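Local coordinates for protein putative peptidyl-arginine deiminase (PDB 1XKN) that probably hydrolyses a guanidino group, as an agmatine or peptidyl-arginine deiminase of the Porphyromonas type would, at residues Pro299-Pro304 and Leu334-Cys339. Residues are numbered along the deposited sequence; the frame is centred on the assembly and turned at random.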
ATOM      1  N   PRO A 299       6.471  -3.179  -9.400  1.00  3.51           N
ATOM      2  CA  PRO A 299       6.594  -4.628  -9.566  1.00  3.15           C
ATOM      3  C   PRO A 299       6.645  -4.958 -11.058  1.00  4.29           C
ATOM      4  O   PRO A 299       5.908  -4.369 -11.850  1.00  4.50           O
ATOM      5  CB  PRO A 299       5.328  -5.158  -8.894  1.00  3.73           C
ATOM      6  CG  PRO A 299       4.329  -4.069  -9.154  1.00  4.68           C
ATOM      7  CD  PRO A 299       5.132  -2.807  -8.908  1.00  4.61           C
ATOM      8  N   THR A 300       7.531  -5.870 -11.450  1.00  3.89           N
ATOM      9  CA  THR A 300       7.626  -6.258 -12.852  1.00  2.42           C
ATOM     10  C   THR A 300       7.348  -7.745 -13.000  1.00  3.47           C
ATOM     11  O   THR A 300       7.554  -8.526 -12.063  1.00  2.34           O
ATOM     12  CB  THR A 300       8.995  -5.903 -13.476  1.00  4.16           C
ATOM     13  OG1 THR A 300      10.051  -6.506 -12.724  1.00  6.62           O
ATOM     14  CG2 THR A 300       9.181  -4.389 -13.508  1.00  5.39           C
ATOM     15  N   TYR A 301       6.874  -8.133 -14.181  1.00  4.18           N
ATOM     16  CA  TYR A 301       6.500  -9.518 -14.429  1.00  4.53           C
ATOM     17  C   TYR A 301       7.063 -10.160 -15.686  1.00  5.41           C
ATOM     18  O   TYR A 301       6.345 -10.827 -16.433  1.00  5.94           O
ATOM     19  CB  TYR A 301       4.976  -9.605 -14.417  1.00  5.07           C
ATOM     20  CG  TYR A 301       4.426  -9.236 -13.063  1.00  4.54           C
ATOM     21  CD1 TYR A 301       4.465 -10.149 -12.016  1.00  5.30           C
ATOM     22  CD2 TYR A 301       3.957  -7.949 -12.800  1.00  4.45           C
ATOM     23  CE1 TYR A 301       4.063  -9.801 -10.741  1.00  5.96           C
ATOM     24  CE2 TYR A 301       3.547  -7.581 -11.516  1.00  5.20           C
ATOM     25  CZ  TYR A 301       3.608  -8.519 -10.492  1.00  5.20           C
ATOM     26  OH  TYR A 301       3.239  -8.186  -9.215  1.00  6.10           O
ATOM     27  N   ARG A 302       8.358  -9.959 -15.902  1.00  5.14           N
ATOM     28  CA  ARG A 302       9.067 -10.535 -17.037  1.00  5.14           C
ATOM     29  C   ARG A 302       8.335 -10.464 -18.376  1.00  5.24           C
ATOM     30  O   ARG A 302       8.105 -11.487 -19.022  1.00  7.27           O
ATOM     31  CB  ARG A 302       9.422 -11.995 -16.724  1.00  4.81           C
ATOM     32  CG  ARG A 302      10.222 -12.152 -15.439  1.00  4.92           C
ATOM     33  CD  ARG A 302      10.453 -13.608 -15.054  1.00  6.95           C
ATOM     34  NE  ARG A 302      11.049 -13.700 -13.722  1.00  7.73           N
ATOM     35  CZ  ARG A 302      11.230 -14.831 -13.048  1.00  8.84           C
ATOM     36  NH1 ARG A 302      10.867 -15.994 -13.577  1.00 10.45           N
ATOM     37  NH2 ARG A 302      11.769 -14.799 -11.837  1.00  9.84           N
ATOM     38  N   CYS A 303       7.969  -9.261 -18.798  1.00  5.16           N
ATOM     39  CA  CYS A 303       7.296  -9.096 -20.080  1.00  5.49           C
ATOM     40  C   CYS A 303       7.623  -7.717 -20.640  1.00  4.77           C
ATOM     41  O   CYS A 303       8.102  -6.844 -19.918  1.00  4.76           O
ATOM     42  CB  CYS A 303       5.783  -9.278 -19.932  1.00  5.64           C
ATOM     43  SG  CYS A 303       4.924  -7.925 -19.094  1.00  6.84           S
ATOM     44  N   PRO A 304       7.369  -7.499 -21.939  1.00  4.00           N
ATOM     45  CA  PRO A 304       7.662  -6.206 -22.562  1.00  5.02           C
ATOM     46  C   PRO A 304       6.881  -5.011 -22.032  1.00  5.50           C
ATOM     47  O   PRO A 304       7.225  -3.865 -22.320  1.00  5.68           O
ATOM     48  CB  PRO A 304       7.402  -6.471 -24.045  1.00  5.80           C
ATOM     49  CG  PRO A 304       6.350  -7.528 -24.022  1.00  6.34           C
ATOM     50  CD  PRO A 304       6.826  -8.447 -22.927  1.00  4.86           C
ATOM     51  N   LEU A 334      -0.326 -13.161  -3.795  1.00  5.98           N
ATOM     52  CA  LEU A 334      -1.510 -12.395  -4.180  1.00  4.81           C
ATOM     53  C   LEU A 334      -1.431 -10.899  -3.869  1.00  4.99           C
ATOM     54  O   LEU A 334      -2.451 -10.211  -3.769  1.00  6.05           O
ATOM     55  CB  LEU A 334      -2.767 -13.015  -3.553  1.00  4.42           C
ATOM     56  CG  LEU A 334      -2.881 -14.536  -3.732  1.00  5.63           C
ATOM     57  CD1 LEU A 334      -4.156 -15.028  -3.063  1.00  4.91           C
ATOM     58  CD2 LEU A 334      -2.886 -14.902  -5.215  1.00  5.25           C
ATOM     59  N   GLY A 335      -0.204 -10.409  -3.734  1.00  3.76           N
ATOM     60  CA  GLY A 335       0.048  -9.004  -3.461  1.00  4.25           C
ATOM     61  C   GLY A 335       1.477  -8.713  -3.888  1.00  3.71           C
ATOM     62  O   GLY A 335       2.277  -9.644  -4.005  1.00  4.83           O
ATOM     63  N   ALA A 336       1.805  -7.444  -4.123  1.00  3.83           N
ATOM     64  CA  ALA A 336       3.155  -7.076  -4.545  1.00  2.97           C
ATOM     65  C   ALA A 336       3.789  -5.964  -3.699  1.00  3.59           C
ATOM     66  O   ALA A 336       3.519  -5.859  -2.503  1.00  3.69           O
ATOM     67  CB  ALA A 336       3.149  -6.686  -6.025  1.00  3.71           C
ATOM     68  N   ILE A 337       4.623  -5.131  -4.323  1.00  3.25           N
ATOM     69  CA  ILE A 337       5.327  -4.066  -3.604  1.00  3.69           C
ATOM     70  C   ILE A 337       4.468  -3.155  -2.730  1.00  3.15           C
ATOM     71  O   ILE A 337       4.787  -2.945  -1.559  1.00  3.02           O
ATOM     72  CB  ILE A 337       6.148  -3.180  -4.573  1.00  3.31           C
ATOM     73  CG1 ILE A 337       7.034  -4.060  -5.460  1.00  4.70           C
ATOM     74  CG2 ILE A 337       7.028  -2.210  -3.778  1.00  4.66           C
ATOM     75  CD1 ILE A 337       8.015  -4.936  -4.695  1.00  5.75           C
ATOM     76  N   HIS A 338       3.389  -2.604  -3.275  1.00  3.13           N
ATOM     77  CA  HIS A 338       2.554  -1.720  -2.466  1.00  2.97           C
ATOM     78  C   HIS A 338       1.936  -2.460  -1.286  1.00  2.69           C
ATOM     79  O   HIS A 338       1.812  -1.910  -0.189  1.00  3.90           O
ATOM     80  CB  HIS A 338       1.442  -1.080  -3.305  1.00  2.66           C
ATOM     81  CG  HIS A 338       0.823   0.118  -2.654  1.00  2.29           C
ATOM     82  ND1 HIS A 338      -0.478   0.135  -2.195  1.00  4.22           N
ATOM     83  CD2 HIS A 338       1.346   1.328  -2.347  1.00  2.91           C
ATOM     84  CE1 HIS A 338      -0.727   1.305  -1.634  1.00  5.19           C
ATOM     85  NE2 HIS A 338       0.362   2.046  -1.712  1.00  3.42           N
ATOM     86  N   CYS A 339       1.564  -3.717  -1.508  1.00  3.23           N
ATOM     87  CA  CYS A 339       0.944  -4.531  -0.468  1.00  3.15           C
ATOM     88  C   CYS A 339       1.858  -4.859   0.706  1.00  3.93           C
ATOM     89  O   CYS A 339       1.388  -5.025   1.827  1.00  5.02           O
ATOM     90  CB  CYS A 339       0.425  -5.840  -1.067  1.00  4.71           C
ATOM     91  SG  CYS A 339      -0.921  -5.656  -2.248  1.00 11.66           S
TER
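The methyl group of Ala336 meets two different partners, the ring of Pro299 near the end of strand 295-300 and the phenol oxygen of Tyr301 just past it, and illustrates how a very small side chain can join a loop to a strand. Its CB lies 3.9 Å from Pro299 CB, an apolar touch, and 3.5 Å from Tyr301 OH. The tyrosine takes part through its hydroxyl oxygen alone: with CG beside the backbone N and anti to the carbonyl carbon (chi1 -63°), the ring runs back past the strand end and delivers its hydroxyl to the methyl.

One residue on, Ile337 uses its CG1 branch, which sits 4.0 Å from Pro299 CB and 4.1 Å from Pro299 CD, so that two carbons of the proline ring bear on a single methylene. The two backbones come nearest here, with 6.1 Å between the CA atoms of Pro299 and Ile337. All four touching residues are buried, and the pairing is purely one of van der Waals packing. In a fold consistent with the alpha/beta propeller of the guanidino-group-modifying enzymes, it ties the loop between strands 321-326 and 342-345 to the end of a strand that runs parallel to 321-326. Ile337 touches both of these parallel strands, Pro299 on one and Ile325 on the other.

At His338 the chain turns from the strand, and the imidazole leads away from Pro299. Both ring nitrogens are hydrogen-bonded, ND1 with Asp219 and NE2 with Glu11, which fixes the rotation of the ring, while the carbonyl oxygen of His338 accepts from the side chain of Arg96.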